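Local coordinates for protein PTHB1 (PDB 4YD8), which forms part of the BBSome, a coat complex thought to sort specific membrane proteins to primary cilia, and is seen here as its N-terminal seven-bladed beta-propeller, at residues Gly40-Ile44 / Gly340-Leu345; Gly88-Ser92 / Glu169-Tyr173; Ala174-Phe178 / Leu214-Ala220; Phe265-Glu269 / Pro291-Pro296. One frame throughout, in Å; residues are numbered along the deposited sequence.

Contact 1: Gly40-Ile44 / Gly340-Leu345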
loop_
_atom_site.group_PDB
_atom_site.type_symbol
_atom_site.label_atom_id
_atom_site.label_comp_id
_atom_site.label_asym_id
_atom_site.label_seq_id
_atom_site.Cartn_x
_atom_site.Cartn_y
_atom_site.Cartn_z
ATOM N N GLY A 40 -6.691 -12.963 -13.682
ATOM C CA GLY A 40 -5.635 -12.116 -13.149
ATOM C C GLY A 40 -6.020 -10.669 -12.870
ATOM O O GLY A 40 -5.159 -9.821 -12.657
ATOM N N GLN A 41 -7.312 -10.375 -12.865
ATOM C CA GLN A 41 -7.771 -9.014 -12.584
ATOM C C GLN A 41 -7.649 -8.633 -11.112
ATOM O O GLN A 41 -7.941 -9.440 -10.224
ATOM C CB GLN A 41 -9.225 -8.854 -13.029
ATOM C CG GLN A 41 -9.400 -9.049 -14.510
ATOM C CD GLN A 41 -8.784 -7.913 -15.273
ATOM O OE1 GLN A 41 -9.240 -6.771 -15.172
ATOM N NE2 GLN A 41 -7.725 -8.201 -16.017
ATOM N N ASP A 42 -7.251 -7.391 -10.841
ATOM C CA ASP A 42 -7.275 -6.918 -9.460
ATOM C C ASP A 42 -8.700 -6.660 -8.995
ATOM O O ASP A 42 -9.607 -6.480 -9.805
ATOM C CB ASP A 42 -6.453 -5.636 -9.289
ATOM C CG ASP A 42 -4.975 -5.882 -9.448
ATOM O OD1 ASP A 42 -4.513 -6.953 -8.982
ATOM O OD2 ASP A 42 -4.287 -5.020 -10.035
ATOM N N LYS A 43 -8.887 -6.672 -7.685
ATOM C CA LYS A 43 -10.105 -6.146 -7.081
ATOM C C LYS A 43 -9.684 -5.002 -6.177
ATOM O O LYS A 43 -8.540 -4.963 -5.742
ATOM C CB LYS A 43 -10.856 -7.207 -6.279
ATOM C CG LYS A 43 -11.590 -8.215 -7.152
ATOM C CD LYS A 43 -10.638 -9.241 -7.717
ATOM C CE LYS A 43 -11.278 -10.014 -8.860
ATOM N NZ LYS A 43 -10.255 -10.887 -9.476
ATOM N N ILE A 44 -10.599 -4.075 -5.910
ATOM C CA ILE A 44 -10.311 -2.978 -4.991
ATOM C C ILE A 44 -10.753 -3.414 -3.600
ATOM O O ILE A 44 -11.918 -3.790 -3.406
ATOM C CB ILE A 44 -11.045 -1.691 -5.374
ATOM C CG1 ILE A 44 -10.726 -1.279 -6.813
ATOM C CG2 ILE A 44 -10.701 -0.553 -4.425
ATOM C CD1 ILE A 44 -11.624 -0.165 -7.287
ATOM N N GLY A 340 -3.395 -0.694 -11.148
ATOM C CA GLY A 340 -3.555 -2.122 -11.332
ATOM C C GLY A 340 -4.364 -2.487 -12.538
ATOM O O GLY A 340 -4.614 -1.660 -13.417
ATOM N N CYS A 341 -4.776 -3.747 -12.575
ATOM C CA CYS A 341 -5.510 -4.274 -13.709
ATOM C C CYS A 341 -6.992 -4.423 -13.386
ATOM O O CYS A 341 -7.387 -5.282 -12.583
ATOM C CB CYS A 341 -4.922 -5.619 -14.134
ATOM S SG CYS A 341 -5.716 -6.331 -15.569
ATOM N N LEU A 342 -7.803 -3.582 -14.014
ATOM C CA LEU A 342 -9.241 -3.541 -13.791
ATOM C C LEU A 342 -9.911 -3.420 -15.135
ATOM O O LEU A 342 -9.322 -2.856 -16.049
ATOM C CB LEU A 342 -9.627 -2.358 -12.910
ATOM C CG LEU A 342 -8.951 -2.303 -11.529
ATOM C CD1 LEU A 342 -9.152 -0.942 -10.907
ATOM C CD2 LEU A 342 -9.551 -3.363 -10.634
ATOM N N HIS A 343 -11.117 -3.964 -15.258
ATOM C CA HIS A 343 -11.872 -3.880 -16.509
ATOM C C HIS A 343 -11.036 -4.450 -17.661
ATOM O O HIS A 343 -11.121 -3.993 -18.805
ATOM C CB HIS A 343 -12.292 -2.420 -16.769
ATOM C CG HIS A 343 -13.192 -2.236 -17.956
ATOM N ND1 HIS A 343 -14.263 -3.065 -18.220
ATOM C CD2 HIS A 343 -13.181 -1.310 -18.947
ATOM C CE1 HIS A 343 -14.870 -2.659 -19.323
ATOM N NE2 HIS A 343 -14.235 -1.597 -19.782
ATOM N N ASP A 344 -10.213 -5.444 -17.326
ATOM C CA ASP A 344 -9.351 -6.148 -18.275
ATOM C C ASP A 344 -8.335 -5.244 -18.952
ATOM O O ASP A 344 -7.870 -5.539 -20.054
ATOM C CB ASP A 344 -10.192 -6.855 -19.340
ATOM C CG ASP A 344 -11.224 -7.778 -18.732
ATOM O OD1 ASP A 344 -10.862 -8.570 -17.833
ATOM O OD2 ASP A 344 -12.403 -7.700 -19.138
ATOM N N LEU A 345 -7.991 -4.157 -18.274
ATOM C CA LEU A 345 -7.035 -3.168 -18.754
ATOM C C LEU A 345 -5.936 -2.975 -17.736
ATOM O O LEU A 345 -6.209 -2.960 -16.538
ATOM C CB LEU A 345 -7.740 -1.832 -19.012
ATOM C CG LEU A 345 -8.774 -1.885 -20.129
ATOM C CD1 LEU A 345 -9.706 -0.693 -20.052
ATOM C CD2 LEU A 345 -8.073 -1.934 -21.461
HETATM O O HOH W 1 -11.725 -6.970 -14.081
#

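Contact 2: Gly88-Ser92 / Glu169-Tyr173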
loop_
_atom_site.group_PDB
_atom_site.type_symbol
_atom_site.label_atom_id
_atom_site.label_comp_id
_atom_site.label_asym_id
_atom_site.label_seq_id
_atom_site.Cartn_x
_atom_site.Cartn_y
_atom_site.Cartn_z
ATOM N N GLY A 88 -1.559 -11.139 0.440
ATOM C CA GLY A 88 -0.322 -11.863 0.280
ATOM C C GLY A 88 -0.465 -13.330 0.627
ATOM O O GLY A 88 -1.560 -13.813 0.929
ATOM N N LYS A 89 0.653 -14.040 0.600
ATOM C CA LYS A 89 0.628 -15.480 0.848
ATOM C C LYS A 89 0.717 -15.776 2.351
ATOM O O LYS A 89 1.727 -16.291 2.830
ATOM C CB LYS A 89 1.771 -16.177 0.096
ATOM C CG LYS A 89 1.702 -15.989 -1.431
ATOM C CD LYS A 89 2.978 -16.473 -2.105
ATOM C CE LYS A 89 2.930 -16.195 -3.610
ATOM N NZ LYS A 89 4.064 -16.863 -4.297
ATOM N N PHE A 90 -0.361 -15.468 3.064
ATOM C CA PHE A 90 -0.347 -15.430 4.521
ATOM C C PHE A 90 -0.749 -16.759 5.167
ATOM O O PHE A 90 -0.794 -16.858 6.397
ATOM C CB PHE A 90 -1.285 -14.328 5.014
ATOM C CG PHE A 90 -0.944 -12.957 4.508
ATOM C CD1 PHE A 90 0.381 -12.526 4.444
ATOM C CD2 PHE A 90 -1.948 -12.095 4.098
ATOM C CE1 PHE A 90 0.694 -11.243 3.982
ATOM C CE2 PHE A 90 -1.645 -10.799 3.634
ATOM C CZ PHE A 90 -0.329 -10.382 3.578
ATOM N N VAL A 91 -1.048 -17.779 4.352
ATOM C CA VAL A 91 -1.487 -19.072 4.899
ATOM C C VAL A 91 -0.494 -20.186 4.559
ATOM O O VAL A 91 -0.104 -20.358 3.404
ATOM C CB VAL A 91 -2.908 -19.431 4.394
ATOM C CG1 VAL A 91 -3.318 -20.873 4.805
ATOM C CG2 VAL A 91 -3.910 -18.383 4.895
ATOM N N SER A 92 -0.055 -20.929 5.572
ATOM C CA SER A 92 0.960 -21.949 5.340
ATOM C C SER A 92 0.389 -23.091 4.487
ATOM O O SER A 92 -0.783 -23.424 4.588
ATOM C CB SER A 92 1.503 -22.485 6.664
ATOM O OG SER A 92 0.477 -23.095 7.422
ATOM N N GLU A 169 4.919 -15.461 11.784
ATOM C CA GLU A 169 5.186 -16.445 10.754
ATOM C C GLU A 169 3.863 -17.124 10.418
ATOM O O GLU A 169 3.558 -18.202 10.928
ATOM C CB GLU A 169 6.249 -17.447 11.226
ATOM C CG GLU A 169 7.613 -16.808 11.465
ATOM C CD GLU A 169 8.661 -17.794 11.965
ATOM O OE1 GLU A 169 8.289 -18.911 12.382
ATOM O OE2 GLU A 169 9.860 -17.449 11.936
ATOM N N GLN A 170 3.071 -16.445 9.591
ATOM C CA GLN A 170 1.733 -16.890 9.221
ATOM C C GLN A 170 0.921 -17.196 10.488
ATOM O O GLN A 170 0.678 -16.285 11.278
ATOM C CB GLN A 170 1.834 -18.075 8.248
ATOM C CG GLN A 170 2.627 -17.643 6.982
ATOM C CD GLN A 170 2.776 -18.721 5.920
ATOM O OE1 GLN A 170 3.228 -19.831 6.199
ATOM N NE2 GLN A 170 2.425 -18.378 4.675
ATOM N N GLU A 171 0.513 -18.453 10.696
ATOM C CA GLU A 171 -0.349 -18.799 11.831
ATOM C C GLU A 171 0.314 -18.661 13.205
ATOM O O GLU A 171 -0.362 -18.790 14.221
ATOM C CB GLU A 171 -0.863 -20.249 11.714
ATOM C CG GLU A 171 -1.821 -20.502 10.535
ATOM C CD GLU A 171 -1.088 -20.741 9.217
ATOM O OE1 GLU A 171 0.146 -20.919 9.254
ATOM O OE2 GLU A 171 -1.745 -20.752 8.151
ATOM N N SER A 172 1.622 -18.441 13.266
ATOM C CA SER A 172 2.253 -18.380 14.587
ATOM C C SER A 172 3.088 -17.125 14.823
ATOM O O SER A 172 3.729 -16.594 13.917
ATOM C CB SER A 172 3.108 -19.633 14.831
ATOM O OG SER A 172 4.009 -19.872 13.767
ATOM N N TYR A 173 3.056 -16.647 16.066
ATOM C CA TYR A 173 3.864 -15.507 16.472
ATOM C C TYR A 173 5.321 -15.928 16.569
ATOM O O TYR A 173 5.629 -16.950 17.176
ATOM C CB TYR A 173 3.374 -14.964 17.814
ATOM C CG TYR A 173 4.143 -13.775 18.325
ATOM C CD1 TYR A 173 4.250 -12.617 17.572
ATOM C CD2 TYR A 173 4.742 -13.799 19.585
ATOM C CE1 TYR A 173 4.944 -11.517 18.049
ATOM C CE2 TYR A 173 5.442 -12.710 20.064
ATOM C CZ TYR A 173 5.537 -11.572 19.296
ATOM O OH TYR A 173 6.226 -10.484 19.779
#

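Contact 3: Ala174-Phe178 / Leu214-Ala220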
loop_
_atom_site.group_PDB
_atom_site.type_symbol
_atom_site.label_atom_id
_atom_site.label_comp_id
_atom_site.label_asym_id
_atom_site.label_seq_id
_atom_site.Cartn_x
_atom_site.Cartn_y
_atom_site.Cartn_z
ATOM N N ALA A 174 6.216 -15.143 15.980
ATOM C CA ALA A 174 7.639 -15.467 15.998
ATOM C C ALA A 174 8.359 -14.751 17.139
ATOM O O ALA A 174 8.852 -15.383 18.063
ATOM C CB ALA A 174 8.280 -15.109 14.657
ATOM N N PHE A 175 8.408 -13.425 17.082
ATOM C CA PHE A 175 9.112 -12.656 18.102
ATOM C C PHE A 175 8.773 -11.172 17.999
ATOM O O PHE A 175 8.130 -10.733 17.038
ATOM C CB PHE A 175 10.631 -12.842 17.976
ATOM C CG PHE A 175 11.180 -12.423 16.636
ATOM C CD1 PHE A 175 11.470 -11.092 16.373
ATOM C CD2 PHE A 175 11.390 -13.358 15.634
ATOM C CE1 PHE A 175 11.963 -10.699 15.134
ATOM C CE2 PHE A 175 11.883 -12.973 14.396
ATOM C CZ PHE A 175 12.171 -11.639 14.148
ATOM N N GLY A 176 9.224 -10.407 18.988
ATOM C CA GLY A 176 9.055 -8.960 18.984
ATOM C C GLY A 176 10.314 -8.240 19.457
ATOM O O GLY A 176 10.988 -8.697 20.380
ATOM N N ARG A 177 10.632 -7.114 18.818
ATOM C CA ARG A 177 11.828 -6.330 19.139
ATOM C C ARG A 177 11.506 -4.848 19.183
ATOM O O ARG A 177 10.863 -4.337 18.274
ATOM C CB ARG A 177 12.923 -6.562 18.100
ATOM C CG ARG A 177 13.278 -8.017 17.845
ATOM C CD ARG A 177 14.075 -8.617 18.992
ATOM N NE ARG A 177 14.411 -10.012 18.712
ATOM C CZ ARG A 177 13.899 -11.058 19.353
ATOM N NH1 ARG A 177 13.026 -10.885 20.342
ATOM N NH2 ARG A 177 14.277 -12.282 19.014
ATOM N N PHE A 178 11.956 -4.152 20.226
ATOM C CA PHE A 178 11.814 -2.699 20.275
ATOM C C PHE A 178 12.863 -1.990 19.433
ATOM O O PHE A 178 14.051 -2.276 19.547
ATOM C CB PHE A 178 11.926 -2.178 21.710
ATOM C CG PHE A 178 10.734 -2.480 22.566
ATOM C CD1 PHE A 178 9.505 -1.902 22.293
ATOM C CD2 PHE A 178 10.850 -3.317 23.665
ATOM C CE1 PHE A 178 8.408 -2.167 23.083
ATOM C CE2 PHE A 178 9.758 -3.586 24.464
ATOM C CZ PHE A 178 8.535 -3.012 24.178
ATOM N N LEU A 214 17.531 -8.573 13.670
ATOM C CA LEU A 214 16.315 -8.490 14.477
ATOM C C LEU A 214 15.995 -9.815 15.149
ATOM O O LEU A 214 15.775 -9.869 16.356
ATOM C CB LEU A 214 15.125 -8.059 13.614
ATOM C CG LEU A 214 14.904 -6.552 13.589
ATOM C CD1 LEU A 214 14.141 -6.163 12.355
ATOM C CD2 LEU A 214 14.138 -6.139 14.822
ATOM N N ALA A 215 15.969 -10.877 14.349
ATOM C CA ALA A 215 15.633 -12.206 14.835
ATOM C C ALA A 215 16.566 -12.631 15.961
ATOM O O ALA A 215 16.122 -13.197 16.962
ATOM C CB ALA A 215 15.688 -13.207 13.706
ATOM N N PHE A 216 17.855 -12.342 15.809
ATOM C CA PHE A 216 18.848 -12.851 16.758
ATOM C C PHE A 216 19.202 -11.858 17.864
ATOM O O PHE A 216 19.977 -12.192 18.753
ATOM C CB PHE A 216 20.119 -13.255 16.011
ATOM N N ALA A 217 18.640 -10.652 17.817
ATOM C CA ALA A 217 18.842 -9.668 18.883
ATOM C C ALA A 217 17.870 -9.926 20.019
ATOM O O ALA A 217 17.055 -9.069 20.371
ATOM C CB ALA A 217 18.677 -8.241 18.363
ATOM N N THR A 218 17.994 -11.105 20.614
ATOM C CA THR A 218 17.053 -11.591 21.616
ATOM C C THR A 218 16.964 -10.703 22.855
ATOM O O THR A 218 16.141 -10.939 23.734
ATOM C CB THR A 218 17.431 -13.013 22.057
ATOM O OG1 THR A 218 18.779 -13.008 22.541
ATOM C CG2 THR A 218 17.325 -13.979 20.884
ATOM N N ASP A 219 17.802 -9.675 22.910
ATOM C CA ASP A 219 17.890 -8.815 24.072
ATOM C C ASP A 219 17.205 -7.464 23.843
ATOM O O ASP A 219 17.456 -6.506 24.572
ATOM C CB ASP A 219 19.355 -8.597 24.458
ATOM N N ALA A 220 16.332 -7.391 22.841
ATOM C CA ALA A 220 15.578 -6.168 22.570
ATOM C C ALA A 220 14.069 -6.381 22.739
ATOM O O ALA A 220 13.270 -5.511 22.386
ATOM C CB ALA A 220 15.883 -5.651 21.157
#

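Contact 4: Phe265-Glu269 / Pro291-Pro296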
loop_
_atom_site.group_PDB
_atom_site.type_symbol
_atom_site.label_atom_id
_atom_site.label_comp_id
_atom_site.label_asym_id
_atom_site.label_seq_id
_atom_site.Cartn_x
_atom_site.Cartn_y
_atom_site.Cartn_z
ATOM N N PHE A 265 11.983 4.080 -2.117
ATOM C CA PHE A 265 11.450 5.425 -2.337
ATOM C C PHE A 265 10.889 5.975 -1.046
ATOM O O PHE A 265 10.185 5.262 -0.322
ATOM C CB PHE A 265 10.387 5.416 -3.428
ATOM C CG PHE A 265 10.953 5.241 -4.795
ATOM C CD1 PHE A 265 11.265 3.981 -5.274
ATOM C CD2 PHE A 265 11.206 6.340 -5.590
ATOM C CE1 PHE A 265 11.801 3.829 -6.549
ATOM C CE2 PHE A 265 11.724 6.186 -6.856
ATOM C CZ PHE A 265 12.035 4.937 -7.319
ATOM N N VAL A 266 11.226 7.233 -0.749
ATOM C CA VAL A 266 10.709 7.905 0.431
ATOM C C VAL A 266 9.974 9.179 0.039
ATOM O O VAL A 266 10.508 10.039 -0.674
ATOM C CB VAL A 266 11.826 8.243 1.439
ATOM C CG1 VAL A 266 11.216 8.883 2.694
ATOM C CG2 VAL A 266 12.584 6.964 1.807
ATOM N N LEU A 267 8.721 9.265 0.466
ATOM C CA LEU A 267 7.947 10.484 0.299
ATOM C C LEU A 267 8.071 11.345 1.546
ATOM O O LEU A 267 7.484 11.022 2.573
ATOM C CB LEU A 267 6.475 10.178 0.049
ATOM C CG LEU A 267 5.619 11.425 -0.235
ATOM C CD1 LEU A 267 6.061 12.089 -1.556
ATOM C CD2 LEU A 267 4.124 11.071 -0.280
ATOM N N GLY A 268 8.821 12.438 1.451
ATOM C CA GLY A 268 8.959 13.354 2.569
ATOM C C GLY A 268 7.937 14.470 2.468
ATOM O O GLY A 268 7.224 14.581 1.471
ATOM N N GLU A 269 7.851 15.301 3.497
ATOM C CA GLU A 269 6.950 16.445 3.480
ATOM C C GLU A 269 7.391 17.489 2.460
ATOM O O GLU A 269 6.578 18.268 1.969
ATOM C CB GLU A 269 6.863 17.087 4.874
ATOM C CG GLU A 269 6.182 16.218 5.922
ATOM C CD GLU A 269 6.041 16.917 7.265
ATOM O OE1 GLU A 269 6.793 17.881 7.525
ATOM O OE2 GLU A 269 5.174 16.507 8.061
ATOM N N PRO A 291 2.877 17.110 -0.632
ATOM C CA PRO A 291 2.296 15.839 -1.082
ATOM C C PRO A 291 1.332 15.228 -0.061
ATOM O O PRO A 291 1.423 15.500 1.145
ATOM C CB PRO A 291 3.522 14.941 -1.271
ATOM C CG PRO A 291 4.507 15.477 -0.207
ATOM C CD PRO A 291 4.298 16.980 -0.260
ATOM N N SER A 292 0.413 14.407 -0.556
ATOM C CA SER A 292 -0.480 13.651 0.309
ATOM C C SER A 292 -0.190 12.157 0.223
ATOM O O SER A 292 -0.377 11.443 1.198
ATOM C CB SER A 292 -1.935 13.921 -0.055
ATOM O OG SER A 292 -2.144 13.642 -1.426
ATOM N N CYS A 293 0.261 11.684 -0.937
ATOM C CA CYS A 293 0.533 10.262 -1.095
ATOM C C CYS A 293 1.346 10.013 -2.356
ATOM O O CYS A 293 1.504 10.913 -3.184
ATOM C CB CYS A 293 -0.781 9.476 -1.160
ATOM S SG CYS A 293 -1.756 9.909 -2.633
ATOM N N PHE A 294 1.845 8.793 -2.533
ATOM C CA PHE A 294 2.636 8.502 -3.744
ATOM C C PHE A 294 2.682 7.015 -4.060
ATOM O O PHE A 294 2.238 6.182 -3.259
ATOM C CB PHE A 294 4.026 9.171 -3.564
ATOM C CG PHE A 294 5.107 8.320 -2.912
ATOM C CD1 PHE A 294 4.810 7.412 -1.889
ATOM C CD2 PHE A 294 6.415 8.370 -3.396
ATOM C CE1 PHE A 294 5.827 6.628 -1.293
ATOM C CE2 PHE A 294 7.439 7.638 -2.780
ATOM C CZ PHE A 294 7.141 6.745 -1.755
ATOM N N LEU A 295 3.161 6.698 -5.257
ATOM C CA LEU A 295 3.309 5.324 -5.694
ATOM C C LEU A 295 4.268 5.251 -6.876
ATOM O O LEU A 295 3.886 5.594 -8.000
ATOM C CB LEU A 295 1.952 4.717 -6.108
ATOM C CG LEU A 295 2.084 3.242 -6.500
ATOM C CD1 LEU A 295 2.188 2.375 -5.244
ATOM C CD2 LEU A 295 0.945 2.788 -7.399
ATOM N N PRO A 296 5.514 4.800 -6.634
ATOM C CA PRO A 296 6.392 4.381 -7.736
ATOM C C PRO A 296 5.760 3.156 -8.382
ATOM O O PRO A 296 5.656 2.138 -7.688
ATOM C CB PRO A 296 7.719 4.013 -7.044
ATOM C CG PRO A 296 7.594 4.543 -5.634
ATOM C CD PRO A 296 6.122 4.547 -5.316
#

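Contact 1: Gly40-Ile44 / Gly340-Leu345
The side-chain amide of Q41 carries D344 over one face: both the backbone N of D344 and its carboxylate oxygen OD1 lie on that side, OD1 being 3.4 Å from Q41 CD. The two side chains cross at about a right angle, their amide and carboxylate planes 57° apart. C341 SG lies obliquely on the other side of the amide plane, but its 2.8 Å approach to Q41 NE2 belongs to one of two deposited conformers and is doubtful. The D344 N-H bonds to Q41 OE1 (2.7 Å) from above the amide plane. A water also donates to this OE1. The bend of Q41 at chi2 (-70°) folds the amide back over the type I' turn L342-L345. The second flat group, the carboxylate of D42, takes the backbone N-H of C341 on OD2 at 2.9 Å, again from above its plane. The backbone N of D42 donates in return to C341 O (2.7 Å), in the carbonyl plane, so D42 and C341 are held by a pair of bonds. L342 CD2 lies 3.2 Å from D42 O, while its CD1 reaches I44 CG1 at 4.4 Å; L31 and V350 touch these same two side chains. The contact joins the propeller blade running from strand 29-32 to strand 72-77 to the one built of strands 334-342, 348-353 and 357-362, completed by the N-terminal strand 8-17. With no salt bridge across it, the join rests mainly on backbone groups answered by an amide and a carboxylate, by directed bonds more than charge pairing.

Contact 2: Gly88-Ser92 / Glu169-Tyr173
The backbones of F90 and Q170 come within 5.3 Å at their CA atoms, where the loop following strand 84-88, with an inverse gamma turn centred on K89, meets the type II' turn E169-S172. That turn connects strands 164-169 and 172-178 in a hairpin, so the contact ties two neighbouring blades of the seven-bladed beta-propeller. Q170 points its side chain at the loop: extended beyond CG, it carries NE2 to K89 O at 2.9 Å, with the acceptor in the amide plane but the N-H...O angle bent to 136°. On the way its CB passes F90 O at 3.4 Å, an oxygen that also takes a hydrogen bond from the hydroxyl of Y131. At the far end of the amide OE1 rests beside S92 CB, 3.2 Å away. The ring of F90 turns away from this turn, into the blades, where it meets Y144 edge-to-face; its side chain is about 7 Å from G145, a residue critical for protein stability. E171 grips S92 from the more exposed side. Its chain bends at chi2 (82°), curling the carboxylate back over the loop, and OE2 also lies 3.7 Å from V91 CG1. Replacing E171 by an alanine removes both carboxylate oxygens and would probably leave the S92 end of the loop free to move, its N-H and hydroxyl deprived of these acceptors. The two bonds differ in kind: S92 N meets the syn lone pair of E171 OE2 at 3.1 Å, whereas S92 OG donates to E171 OE1 at 2.9 Å from above the carboxylate plane.

Contact 3: Ala174-Phe178 / Leu214-Ala220
R177 leaves its strand with CG beside the backbone N (chi1 -53°) and bends at chi2 (-74°), which turns the guanidinium edge toward the carbonyls of L214 and A215. F175 has CG wedged between its backbone N and carbonyl carbon (chi1 59°), and this brings the rim of its ring over one face of the guanidinium. The guanidinium is thus sandwiched: F175 CD1 lies 3.8 Å above its centre on one face and T218 CA as far from the opposite one. Two carbonyls meet it at the edge. NE donates to L214 O at 2.7 Å, nearly along the C=O axis, and NH2 to A215 O at 2.9 Å, in the guanidinium plane though above the plane of that carbonyl. NH1 turns back to G176 O in its own strand. The aliphatic part is used as well, R177 CB packing on L214 CD2 at 3.5 Å. Over the F175 ring sits A215 CA, a CH-pi contact 4.0 Å from the centroid. A nearly straight bond runs from F178 N to A220 O (2.9 Å), tying the strand to the turn A217-A220. A leucine in place of R177 has no N-H for the carbonyls of L214 and A215, and would probably leave the helix end less firmly held to the strand. The contact joins edge strand 172-178 to the short helix 211-216, inserted between strands 205-210 and 241-244 of the next propeller blade. A cation at carbonyls of a helix C-terminus is probably favourable, since they point their negative ends at it and the short helix may add a small dipole.

Contact 4: Phe265-Glu269 / Pro291-Pro296
F294 and L267 form the tight middle of this contact: L267 CB stands over the centre of the F294 ring, 3.6 Å from the centroid and only 4° off its normal, a CH-pi contact. The opposite face of that ring is covered by CD of P296, and F265 O lies at its edge, 3.7 Å from CZ. The ring thus has its faces held between L267 and P296, which limits its turning. L267 keeps CG anti to the backbone N (chi1 -176°), which sends its methyls to different points of strand 291-296: CD1 meets P291 CB at 3.8 Å while CD2 presses on the backbone C of C293 at 3.6 Å. At one end P296 CG covers a face of the F265 ring, 4.0 Å from its centroid. The other end is looser and nearer solvent. There E269 turns its side chain away and offers just its backbone, whose O is 3.4 Å from P291 CD; G268 O approaches P291 CG in the same way. S292 faces the other way, its OG hydrogen-bonded to the backbone O of P334. No hydrogen bond crosses the contact. The segments 265-268 and 291-296 run antiparallel at 169°, but their axes stay 8.1 Å apart, too far for sheet pairing. Such face-to-face packing of two sheets by interlocking apolar side chains is how adjacent blades of a beta-propeller are stacked.

How the contacts relate
All four contacts join neighbouring blades of one propeller, yet their chemistry follows their depth. Contact 4 is the buried one, mainly apolar and without a hydrogen bond across it, about 12 Å (centre to centre) from the middle of the chain. Contacts 1, 2 and 3 lie further out, are partly buried, and rely on turns, backbone carbonyls and directed polar bonds, with an arginine in contact 3 and carboxylates in contacts 1 and 2. Contacts 2 and 3 share strand 172-178 and touch where E169 CG meets A174 CB at 3.7 Å. Contacts 1 and 4 use strands 334-342 and 291-298, the outermost strands of two adjacent blades joined edge to edge, without touching.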